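Local coordinates for ribosomal protein uL16 3-hydroxylase (Escherichia coli, PDB 4CCL) that hydroxylates an arginine side chain of ribosomal protein uL16, using iron(II), 2-oxoglutarate and molecular oxygen, at residues 9-13 with 99-103; 22-28 with 174-180; 262-268 with 314-319. All blocks are in the same frame, centred on the assembly; numbering follows the deposited sequence.

Contact 1. Residues 9-13 with 99-103; sequences WPDFL and PFREL
W9 and L13, one helical turn apart and joined by a backbone hydrogen bond from L13 N to W9 O, lie over the turn 99-103, the nearest CA pair being W9 and E102 at 7.5 Å. The contact packs the N-terminal helix 9-15 against the loop that leads into strand 108-116 of the JmjC, cupin-type fold. No direct hydrogen bond crosses it, and the chief interaction is aliphatic-on-aromatic. E102 CG sits over the five-membered ring of W9, 3.4 Å from the centroid and 8° off the normal, which meets the definition of a CH-pi contact. E102 CB lies above the same indole face, so two methylenes cover both fused rings. With chi1 at -66°, E102 CG is anti to its own carbonyl carbon; a further bend at chi2 carries the carboxylate off to the side, its plane 36° from that of the indole. At the far rim of the indole, CH2 meets F100 CD1 at 4.2 Å with the phenyl atom near the indole plane, while CZ3 lies 3.9 Å from L103 CG, where the two side chains run about perpendicular to each other. A water probably links P99 O to W9 NE1, the indole bond being weak. Outside the two segments, F100 meets F132 and V200, and L103 meets F202, so the loop also packs on the central sheet. One turn along the helix, the branches of L13 and L103 slide past each other in opposite senses, with CD2 of L13 3.6 Å from CD2 of L103.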
loop_
_atom_site.group_PDB
_atom_site.type_symbol
_atom_site.label_atom_id
_atom_site.label_comp_id
_atom_site.label_asym_id
_atom_site.label_seq_id
_atom_site.Cartn_x
_atom_site.Cartn_y
_atom_site.Cartn_z
ATOM N N TRP B 9 28.362 23.016 -17.595
ATOM C CA TRP B 9 27.582 22.325 -16.567
ATOM C C TRP B 9 27.397 23.036 -15.219
ATOM O O TRP B 9 26.281 23.080 -14.710
ATOM C CB TRP B 9 28.034 20.866 -16.393
ATOM C CG TRP B 9 27.491 19.935 -17.451
ATOM C CD1 TRP B 9 28.154 19.463 -18.545
ATOM C CD2 TRP B 9 26.173 19.378 -17.512
ATOM N NE1 TRP B 9 27.334 18.640 -19.281
ATOM C CE2 TRP B 9 26.106 18.573 -18.667
ATOM C CE3 TRP B 9 25.037 19.475 -16.700
ATOM C CZ2 TRP B 9 24.960 17.873 -19.031
ATOM C CZ3 TRP B 9 23.897 18.782 -17.063
ATOM C CH2 TRP B 9 23.868 17.992 -18.217
ATOM N N PRO B 10 28.485 23.556 -14.618
ATOM C CA PRO B 10 28.303 24.231 -13.325
ATOM C C PRO B 10 27.299 25.379 -13.409
ATOM O O PRO B 10 26.404 25.485 -12.563
ATOM C CB PRO B 10 29.697 24.781 -13.029
ATOM C CG PRO B 10 30.618 23.839 -13.711
ATOM C CD PRO B 10 29.913 23.413 -14.964
ATOM N N ASP B 11 27.428 26.194 -14.450
ATOM C CA ASP B 11 26.532 27.321 -14.663
ATOM C C ASP B 11 25.087 26.872 -14.840
ATOM O O ASP B 11 24.166 27.508 -14.327
ATOM C CB ASP B 11 26.971 28.139 -15.879
ATOM C CG ASP B 11 25.941 29.175 -16.278
ATOM O OD1 ASP B 11 25.752 30.150 -15.520
ATOM O OD2 ASP B 11 25.310 29.010 -17.343
ATOM N N PHE B 12 24.900 25.777 -15.568
ATOM C CA PHE B 12 23.567 25.264 -15.854
ATOM C C PHE B 12 22.902 24.733 -14.593
ATOM O O PHE B 12 21.768 25.097 -14.275
ATOM C CB PHE B 12 23.632 24.162 -16.910
ATOM C CG PHE B 12 22.315 23.491 -17.164
ATOM C CD1 PHE B 12 21.392 24.053 -18.030
ATOM C CD2 PHE B 12 21.997 22.296 -16.535
ATOM C CE1 PHE B 12 20.179 23.437 -18.267
ATOM C CE2 PHE B 12 20.785 21.675 -16.768
ATOM C CZ PHE B 12 19.874 22.246 -17.635
ATOM N N LEU B 13 23.619 23.865 -13.887
ATOM C CA LEU B 13 23.145 23.292 -12.639
ATOM C C LEU B 13 22.834 24.386 -11.631
ATOM O O LEU B 13 21.869 24.286 -10.876
ATOM C CB LEU B 13 24.188 22.336 -12.055
ATOM C CG LEU B 13 24.465 21.064 -12.857
ATOM C CD1 LEU B 13 25.518 20.202 -12.176
ATOM C CD2 LEU B 13 23.183 20.284 -13.067
ATOM N N PRO B 99 26.141 11.861 -22.626
ATOM C CA PRO B 99 26.557 13.207 -22.203
ATOM C C PRO B 99 25.807 13.750 -20.981
ATOM O O PRO B 99 26.284 14.689 -20.346
ATOM C CB PRO B 99 26.244 14.067 -23.433
ATOM C CG PRO B 99 26.328 13.130 -24.574
ATOM C CD PRO B 99 25.802 11.826 -24.061
ATOM N N PHE B 100 24.659 13.168 -20.659
ATOM C CA PHE B 100 23.810 13.690 -19.589
ATOM C C PHE B 100 24.099 13.083 -18.215
ATOM O O PHE B 100 23.382 13.333 -17.252
ATOM C CB PHE B 100 22.333 13.573 -19.967
ATOM C CG PHE B 100 21.947 14.437 -21.135
ATOM C CD1 PHE B 100 21.609 15.769 -20.952
ATOM C CD2 PHE B 100 21.944 13.920 -22.419
ATOM C CE1 PHE B 100 21.263 16.564 -22.026
ATOM C CE2 PHE B 100 21.598 14.710 -23.497
ATOM C CZ PHE B 100 21.256 16.033 -23.300
ATOM N N ARG B 101 25.145 12.267 -18.145
ATOM C CA ARG B 101 25.566 11.653 -16.890
ATOM C C ARG B 101 26.082 12.662 -15.859
ATOM O O ARG B 101 26.344 12.303 -14.710
ATOM C CB ARG B 101 26.600 10.558 -17.148
ATOM C CG ARG B 101 26.031 9.382 -17.911
ATOM C CD ARG B 101 26.607 8.055 -17.426
ATOM N NE ARG B 101 25.740 6.863 -17.485
ATOM C CZ ARG B 101 24.753 6.604 -18.349
ATOM N NH1 ARG B 101 24.403 7.444 -19.314
ATOM N NH2 ARG B 101 24.101 5.457 -18.239
ATOM N N GLU B 102 26.232 13.918 -16.273
ATOM C CA GLU B 102 26.500 15.005 -15.333
ATOM C C GLU B 102 25.339 15.184 -14.351
ATOM O O GLU B 102 25.469 15.860 -13.331
ATOM C CB GLU B 102 26.778 16.308 -16.083
ATOM C CG GLU B 102 28.055 16.283 -16.911
ATOM C CD GLU B 102 29.307 16.228 -16.058
ATOM O OE1 GLU B 102 29.224 16.549 -14.851
ATOM O OE2 GLU B 102 30.376 15.865 -16.593
ATOM N N LEU B 103 24.211 14.558 -14.675
ATOM C CA LEU B 103 23.049 14.492 -13.801
ATOM C C LEU B 103 22.896 13.028 -13.393
ATOM O O LEU B 103 23.306 12.135 -14.135
ATOM C CB LEU B 103 21.804 14.978 -14.550
ATOM C CG LEU B 103 21.704 16.484 -14.817
ATOM C CD1 LEU B 103 20.695 16.779 -15.917
ATOM C CD2 LEU B 103 21.332 17.219 -13.539
HETATM O O HOH W 1 28.272 16.006 -21.095
#

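Contact 2. Residues 22-28 with 174-180; sequences VVLKRGF and EPGDILY
D177 OD2 is gripped from both faces of its carboxylate plane: K25 NZ forms a salt bridge to it at 3.1 Å, approaching 53° out of the plane, and E174 N donates from the opposite face. The other oxygen, D177 OD1, accepts R26 N at 2.8 Å, with an N-H...O angle of 174° and the donor nearly in line with the C-O bond. Together these donors probably hold the buried carboxylate in one rotation, and it ties the type II turn L24-G27 to the type II turn E174-D177. Bends at chi2 and chi3 fold the K25 chain back, laying CE against the carboxylate as well. Past the acid, F28 N reaches a lone pair of G176 O, in the carbonyl plane, at 3.0 Å. The strands then run antiparallel, their directions 157° apart. L24 and I178 form a hydrogen-bonded pair (I178 N to L24 O, 2.8 Å), as do V22 and Y180, with V23 and L179 as the non-hydrogen-bonded pair between them. On the face carrying L24, I178 and Y180, I178 CD1 meets F28 CE2 at 4.0 Å and G27 CA at 3.8 Å; a CB on G27 would probably run into I178 CD1. On the other face L179 CG stands anti to its backbone N, and CD1 turns back to V23 CG2 at 3.8 Å. That face also packs L179 against W142 and V144, with the side chain of the iron ligand H187 about 6 Å from that of L179. Strand 22-24 thus extends, as an outermost strand, an antiparallel sheet of the double-stranded beta-helix characteristic of JmjC oxygenases.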
loop_
_atom_site.group_PDB
_atom_site.type_symbol
_atom_site.label_atom_id
_atom_site.label_comp_id
_atom_site.label_asym_id
_atom_site.label_seq_id
_atom_site.Cartn_x
_atom_site.Cartn_y
_atom_site.Cartn_z
ATOM N N VAL B 22 15.852 26.930 -20.740
ATOM C CA VAL B 22 16.785 27.608 -21.636
ATOM C C VAL B 22 16.790 26.980 -23.017
ATOM O O VAL B 22 16.431 25.818 -23.186
ATOM C CB VAL B 22 18.243 27.587 -21.118
ATOM C CG1 VAL B 22 18.765 29.002 -20.933
ATOM C CG2 VAL B 22 18.366 26.776 -19.841
ATOM N N VAL B 23 17.189 27.767 -24.007
ATOM C CA VAL B 23 17.561 27.215 -25.296
ATOM C C VAL B 23 19.076 27.177 -25.324
ATOM O O VAL B 23 19.731 28.213 -25.216
ATOM C CB VAL B 23 17.060 28.071 -26.468
ATOM C CG1 VAL B 23 17.583 27.513 -27.784
ATOM C CG2 VAL B 23 15.544 28.123 -26.475
ATOM N N LEU B 24 19.635 25.983 -25.455
ATOM C CA LEU B 24 21.075 25.857 -25.546
ATOM C C LEU B 24 21.388 25.690 -27.020
ATOM O O LEU B 24 21.103 24.649 -27.614
ATOM C CB LEU B 24 21.545 24.634 -24.757
ATOM C CG LEU B 24 21.004 24.518 -23.328
ATOM C CD1 LEU B 24 21.204 23.115 -22.784
ATOM C CD2 LEU B 24 21.654 25.547 -22.409
ATOM N N LYS B 25 21.978 26.724 -27.608
ATOM C CA LYS B 25 22.221 26.751 -29.040
ATOM C C LYS B 25 23.492 25.978 -29.344
ATOM O O LYS B 25 24.505 26.156 -28.668
ATOM C CB LYS B 25 22.352 28.190 -29.540
ATOM C CG LYS B 25 21.117 29.060 -29.334
ATOM C CD LYS B 25 20.470 29.451 -30.656
ATOM C CE LYS B 25 19.540 28.368 -31.170
ATOM N NZ LYS B 25 19.110 28.648 -32.571
ATOM N N ARG B 26 23.426 25.123 -30.362
ATOM C CA ARG B 26 24.547 24.269 -30.749
ATOM C C ARG B 26 25.053 23.460 -29.561
ATOM O O ARG B 26 26.260 23.379 -29.329
ATOM C CB ARG B 26 25.691 25.098 -31.339
ATOM C CG ARG B 26 25.284 26.017 -32.474
ATOM C CD ARG B 26 25.482 25.371 -33.837
ATOM N NE ARG B 26 26.271 26.228 -34.720
ATOM C CZ ARG B 26 27.476 25.917 -35.188
ATOM N NH1 ARG B 26 28.036 24.759 -34.869
ATOM N NH2 ARG B 26 28.119 26.762 -35.983
ATOM N N GLY B 27 24.124 22.889 -28.798
ATOM C CA GLY B 27 24.472 22.012 -27.694
ATOM C C GLY B 27 25.344 20.896 -28.224
ATOM O O GLY B 27 26.332 20.507 -27.601
ATOM N N PHE B 28 24.971 20.391 -29.393
ATOM C CA PHE B 28 25.817 19.487 -30.152
ATOM C C PHE B 28 26.282 20.185 -31.423
ATOM O O PHE B 28 25.467 20.717 -32.178
ATOM C CB PHE B 28 25.065 18.206 -30.509
ATOM C CG PHE B 28 24.691 17.375 -29.321
ATOM C CD1 PHE B 28 25.646 16.628 -28.654
ATOM C CD2 PHE B 28 23.380 17.335 -28.872
ATOM C CE1 PHE B 28 25.305 15.860 -27.561
ATOM C CE2 PHE B 28 23.034 16.568 -27.779
ATOM C CZ PHE B 28 23.997 15.830 -27.122
ATOM N N GLU B 174 17.578 24.928 -34.664
ATOM C CA GLU B 174 18.421 24.344 -35.694
ATOM C C GLU B 174 18.956 23.019 -35.159
ATOM O O GLU B 174 18.987 22.816 -33.946
ATOM C CB GLU B 174 19.570 25.301 -36.026
ATOM C CG GLU B 174 19.160 26.771 -36.141
ATOM C CD GLU B 174 18.440 27.100 -37.441
ATOM O OE1 GLU B 174 18.122 26.167 -38.206
ATOM O OE2 GLU B 174 18.196 28.299 -37.701
ATOM N N PRO B 175 19.356 22.099 -36.056
ATOM C CA PRO B 175 19.931 20.827 -35.599
ATOM C C PRO B 175 21.118 21.029 -34.660
ATOM O O PRO B 175 22.025 21.803 -34.967
ATOM C CB PRO B 175 20.389 20.155 -36.902
ATOM C CG PRO B 175 20.352 21.233 -37.954
ATOM C CD PRO B 175 19.260 22.156 -37.524
ATOM N N GLY B 176 21.100 20.335 -33.526
ATOM C CA GLY B 176 22.130 20.486 -32.514
ATOM C C GLY B 176 21.678 21.317 -31.327
ATOM O O GLY B 176 22.280 21.255 -30.254
ATOM N N ASP B 177 20.617 22.097 -31.520
ATOM C CA ASP B 177 20.070 22.919 -30.447
ATOM C C ASP B 177 19.327 22.072 -29.419
ATOM O O ASP B 177 18.744 21.036 -29.748
ATOM C CB ASP B 177 19.138 23.995 -31.005
ATOM C CG ASP B 177 19.846 24.956 -31.938
ATOM O OD1 ASP B 177 21.073 25.147 -31.792
ATOM O OD2 ASP B 177 19.169 25.525 -32.818
ATOM N N ILE B 178 19.359 22.522 -28.169
ATOM C CA ILE B 178 18.675 21.832 -27.084
ATOM C C ILE B 178 17.807 22.806 -26.306
ATOM O O ILE B 178 18.232 23.920 -25.998
ATOM C CB ILE B 178 19.673 21.194 -26.107
ATOM C CG1 ILE B 178 20.715 20.379 -26.870
ATOM C CG2 ILE B 178 18.949 20.319 -25.094
ATOM C CD1 ILE B 178 21.839 19.894 -26.009
ATOM N N LEU B 179 16.584 22.387 -26.003
ATOM C CA LEU B 179 15.697 23.167 -25.158
ATOM C C LEU B 179 15.483 22.447 -23.829
ATOM O O LEU B 179 14.823 21.410 -23.780
ATOM C CB LEU B 179 14.359 23.381 -25.868
ATOM C CG LEU B 179 13.221 24.024 -25.074
ATOM C CD1 LEU B 179 13.603 25.418 -24.613
ATOM C CD2 LEU B 179 11.949 24.064 -25.907
ATOM N N TYR B 180 16.039 22.999 -22.753
ATOM C CA TYR B 180 15.815 22.448 -21.423
ATOM C C TYR B 180 14.587 23.074 -20.782
ATOM O O TYR B 180 14.517 24.293 -20.630
ATOM C CB TYR B 180 17.014 22.657 -20.496
ATOM C CG TYR B 180 16.642 22.386 -19.054
ATOM C CD1 TYR B 180 16.415 21.089 -18.614
ATOM C CD2 TYR B 180 16.476 23.424 -18.143
ATOM C CE1 TYR B 180 16.053 20.829 -17.307
ATOM C CE2 TYR B 180 16.114 23.171 -16.834
ATOM C CZ TYR B 180 15.904 21.871 -16.423
ATOM O OH TYR B 180 15.545 21.608 -15.126
#

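Contact 3. Residues 262-268 with 314-319; sequences EHFKQWF and IGDDVY
K265, I314 and Y319 bury more surface than any other residues where helix 263-272 lies beside the hairpin 311-320, in the ROXA-like winged-helix region. The short helix and strand segments run 9.9 Å apart at 29°, too far for backbone bonding, so side chains fill the space. The hairpin reverses through a type II' turn from I314 to D317, with G315 at its positive-phi position. K265 extends with CG opposite the backbone N (chi1 173°), which brings CG to 3.7 Å from I314 CG2 as the two chains slide past each other in opposite directions. Its CD passes 3.6 Å from D317 OD2. A bend at chi3 (-55°) then turns the ammonium back along its own segment, where NZ makes a salt bridge to E262 OE2 at 3.2 Å on the syn side, three residues earlier. I314 also sends CD1 to the edge of the F268 ring, 4.1 Å from CD2, and M247 of the second subunit packs on both K265 and I314. Y319 approaches the helix by its hydroxyl, with OH 3.5 Å from Q266 CA and near the carbonyl of K265, but no hydrogen bond across the contact is formed. Replacing K265 by an alanine would probably cost I314 CG2 its methylene partner and leave E262 and D317 facing each other without the positive charge that lies near both. The chemistry is thus apolar along the methylenes and electrostatic near the end of the K265 side chain: NZ stays 4.4 Å from D317 OD2, beyond a salt bridge, yet probably offsets some of the repulsion between the two acids.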
loop_
_atom_site.group_PDB
_atom_site.type_symbol
_atom_site.label_atom_id
_atom_site.label_comp_id
_atom_site.label_asym_id
_atom_site.label_seq_id
_atom_site.Cartn_x
_atom_site.Cartn_y
_atom_site.Cartn_z
ATOM N N GLU B 262 17.764 -1.403 7.069
ATOM C CA GLU B 262 17.925 -1.993 5.740
ATOM C C GLU B 262 16.711 -1.869 4.821
ATOM O O GLU B 262 16.851 -1.701 3.611
ATOM C CB GLU B 262 18.392 -3.447 5.840
ATOM C CG GLU B 262 19.829 -3.587 6.317
ATOM C CD GLU B 262 20.812 -2.822 5.448
ATOM O OE1 GLU B 262 21.202 -3.347 4.383
ATOM O OE2 GLU B 262 21.192 -1.694 5.828
ATOM N N HIS B 263 15.523 -1.952 5.412
ATOM C CA HIS B 263 14.283 -2.145 4.664
ATOM C C HIS B 263 13.957 -1.055 3.637
ATOM O O HIS B 263 13.644 -1.363 2.481
ATOM C CB HIS B 263 13.116 -2.351 5.634
ATOM C CG HIS B 263 13.263 -3.571 6.484
ATOM N ND1 HIS B 263 12.667 -3.693 7.729
ATOM C CD2 HIS B 263 13.934 -4.726 6.284
ATOM C CE1 HIS B 263 12.968 -4.866 8.245
ATOM N NE2 HIS B 263 13.740 -5.519 7.387
ATOM N N PHE B 264 14.033 0.208 4.046
ATOM C CA PHE B 264 13.743 1.300 3.120
ATOM C C PHE B 264 14.749 1.365 1.977
ATOM O O PHE B 264 14.365 1.457 0.807
ATOM C CB PHE B 264 13.690 2.656 3.827
ATOM C CG PHE B 264 13.524 3.811 2.880
ATOM C CD1 PHE B 264 12.567 3.764 1.880
ATOM C CD2 PHE B 264 14.327 4.932 2.979
ATOM C CE1 PHE B 264 12.410 4.809 1.006
ATOM C CE2 PHE B 264 14.172 5.988 2.102
ATOM C CZ PHE B 264 13.211 5.924 1.114
ATOM N N LYS B 265 16.030 1.327 2.327
ATOM C CA LYS B 265 17.112 1.363 1.352
ATOM C C LYS B 265 16.971 0.240 0.335
ATOM O O LYS B 265 17.182 0.436 -0.863
ATOM C CB LYS B 265 18.458 1.237 2.064
ATOM C CG LYS B 265 19.638 1.086 1.125
ATOM C CD LYS B 265 20.821 0.436 1.816
ATOM C CE LYS B 265 21.217 1.189 3.077
ATOM N NZ LYS B 265 22.318 0.503 3.815
ATOM N N GLN B 266 16.603 -0.936 0.830
ATOM C CA GLN B 266 16.476 -2.120 -0.002
ATOM C C GLN B 266 15.287 -1.976 -0.940
ATOM O O GLN B 266 15.410 -2.213 -2.149
ATOM C CB GLN B 266 16.326 -3.363 0.873
ATOM C CG GLN B 266 16.646 -4.667 0.175
ATOM C CD GLN B 266 17.539 -5.553 1.018
ATOM O OE1 GLN B 266 18.438 -5.068 1.706
ATOM N NE2 GLN B 266 17.293 -6.856 0.977
ATOM N N TRP B 267 14.141 -1.573 -0.391
ATOM C CA TRP B 267 12.968 -1.357 -1.234
ATOM C C TRP B 267 13.240 -0.349 -2.336
ATOM O O TRP B 267 12.946 -0.612 -3.500
ATOM C CB TRP B 267 11.752 -0.870 -0.454
ATOM C CG TRP B 267 10.744 -0.257 -1.395
ATOM C CD1 TRP B 267 9.990 -0.916 -2.327
ATOM C CD2 TRP B 267 10.417 1.129 -1.528
ATOM N NE1 TRP B 267 9.202 -0.028 -3.016
ATOM C CE2 TRP B 267 9.446 1.243 -2.543
ATOM C CE3 TRP B 267 10.842 2.297 -0.880
ATOM C CZ2 TRP B 267 8.893 2.458 -2.928
ATOM C CZ3 TRP B 267 10.292 3.508 -1.263
ATOM C CH2 TRP B 267 9.329 3.579 -2.276
ATOM N N PHE B 268 13.770 0.814 -1.966
ATOM C CA PHE B 268 14.017 1.860 -2.951
ATOM C C PHE B 268 15.043 1.396 -3.969
ATOM O O PHE B 268 14.958 1.747 -5.144
ATOM C CB PHE B 268 14.463 3.168 -2.298
ATOM C CG PHE B 268 14.417 4.344 -3.229
ATOM C CD1 PHE B 268 13.209 4.941 -3.541
ATOM C CD2 PHE B 268 15.575 4.847 -3.797
ATOM C CE1 PHE B 268 13.155 6.018 -4.397
ATOM C CE2 PHE B 268 15.526 5.926 -4.654
ATOM C CZ PHE B 268 14.314 6.513 -4.954
ATOM N N ILE B 314 23.353 2.058 -3.989
ATOM C CA ILE B 314 22.935 2.667 -2.734
ATOM C C ILE B 314 23.748 2.049 -1.607
ATOM O O ILE B 314 23.585 0.872 -1.281
ATOM C CB ILE B 314 21.432 2.466 -2.473
ATOM C CG1 ILE B 314 20.642 2.653 -3.771
ATOM C CG2 ILE B 314 20.946 3.419 -1.388
ATOM C CD1 ILE B 314 19.183 3.004 -3.568
ATOM N N GLY B 315 24.618 2.852 -1.004
ATOM C CA GLY B 315 25.582 2.334 -0.054
ATOM C C GLY B 315 26.497 1.331 -0.730
ATOM O O GLY B 315 27.061 1.609 -1.790
ATOM N N ASP B 316 26.644 0.162 -0.118
ATOM C CA ASP B 316 27.494 -0.894 -0.662
ATOM C C ASP B 316 26.729 -1.921 -1.499
ATOM O O ASP B 316 27.306 -2.903 -1.965
ATOM C CB ASP B 316 28.278 -1.581 0.459
ATOM C CG ASP B 316 29.351 -0.686 1.050
ATOM O OD1 ASP B 316 29.046 0.071 1.996
ATOM O OD2 ASP B 316 30.501 -0.735 0.563
ATOM N N ASP B 317 25.430 -1.698 -1.676
ATOM C CA ASP B 317 24.596 -2.604 -2.458
ATOM C C ASP B 317 24.362 -2.037 -3.850
ATOM O O ASP B 317 24.177 -0.829 -4.008
ATOM C CB ASP B 317 23.248 -2.803 -1.768
ATOM C CG ASP B 317 23.382 -2.990 -0.273
ATOM O OD1 ASP B 317 24.228 -3.803 0.153
ATOM O OD2 ASP B 317 22.642 -2.316 0.475
ATOM N N VAL B 318 24.355 -2.900 -4.863
ATOM C CA VAL B 318 24.045 -2.428 -6.211
ATOM C C VAL B 318 22.702 -3.023 -6.636
ATOM O O VAL B 318 22.300 -4.052 -6.115
ATOM C CB VAL B 318 25.200 -2.735 -7.197
ATOM C CG1 VAL B 318 24.822 -2.388 -8.623
ATOM C CG2 VAL B 318 26.444 -1.962 -6.794
ATOM N N TYR B 319 21.969 -2.339 -7.506
ATOM C CA TYR B 319 20.681 -2.840 -7.965
ATOM C C TYR B 319 20.572 -2.738 -9.477
ATOM O O TYR B 319 20.705 -1.652 -10.047
ATOM C CB TYR B 319 19.533 -2.077 -7.301
ATOM C CG TYR B 319 19.539 -2.154 -5.790
ATOM C CD1 TYR B 319 20.289 -1.266 -5.032
ATOM C CD2 TYR B 319 18.794 -3.118 -5.122
ATOM C CE1 TYR B 319 20.299 -1.334 -3.653
ATOM C CE2 TYR B 319 18.797 -3.193 -3.741
ATOM C CZ TYR B 319 19.552 -2.299 -3.012
ATOM O OH TYR B 319 19.562 -2.364 -1.635
#

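How the contacts relate
From the N terminus the chain first forms helix 9-15 and then strand 22-24, and each is matched much later. Contact 1 closes over 85 residues, joining the helix to the loop before strand 108-116. Contact 2 opens at strand 22-24, within the stretch contact 1 spans, and closes beyond it at strand 178-181, so the two cross. They also touch: F12 CZ lies 3.5 Å from Y180 CG, and P99 meets F28, so together they fasten the N-terminal segment onto the oxygenase core. Contact 3 follows in series, a local closure of 45 residues within the winged-helix region. Its centre is about 37 Å from that of contact 2, on the opposite side of the chain's centre. Contacts 1 and 3 both reach the second subunit.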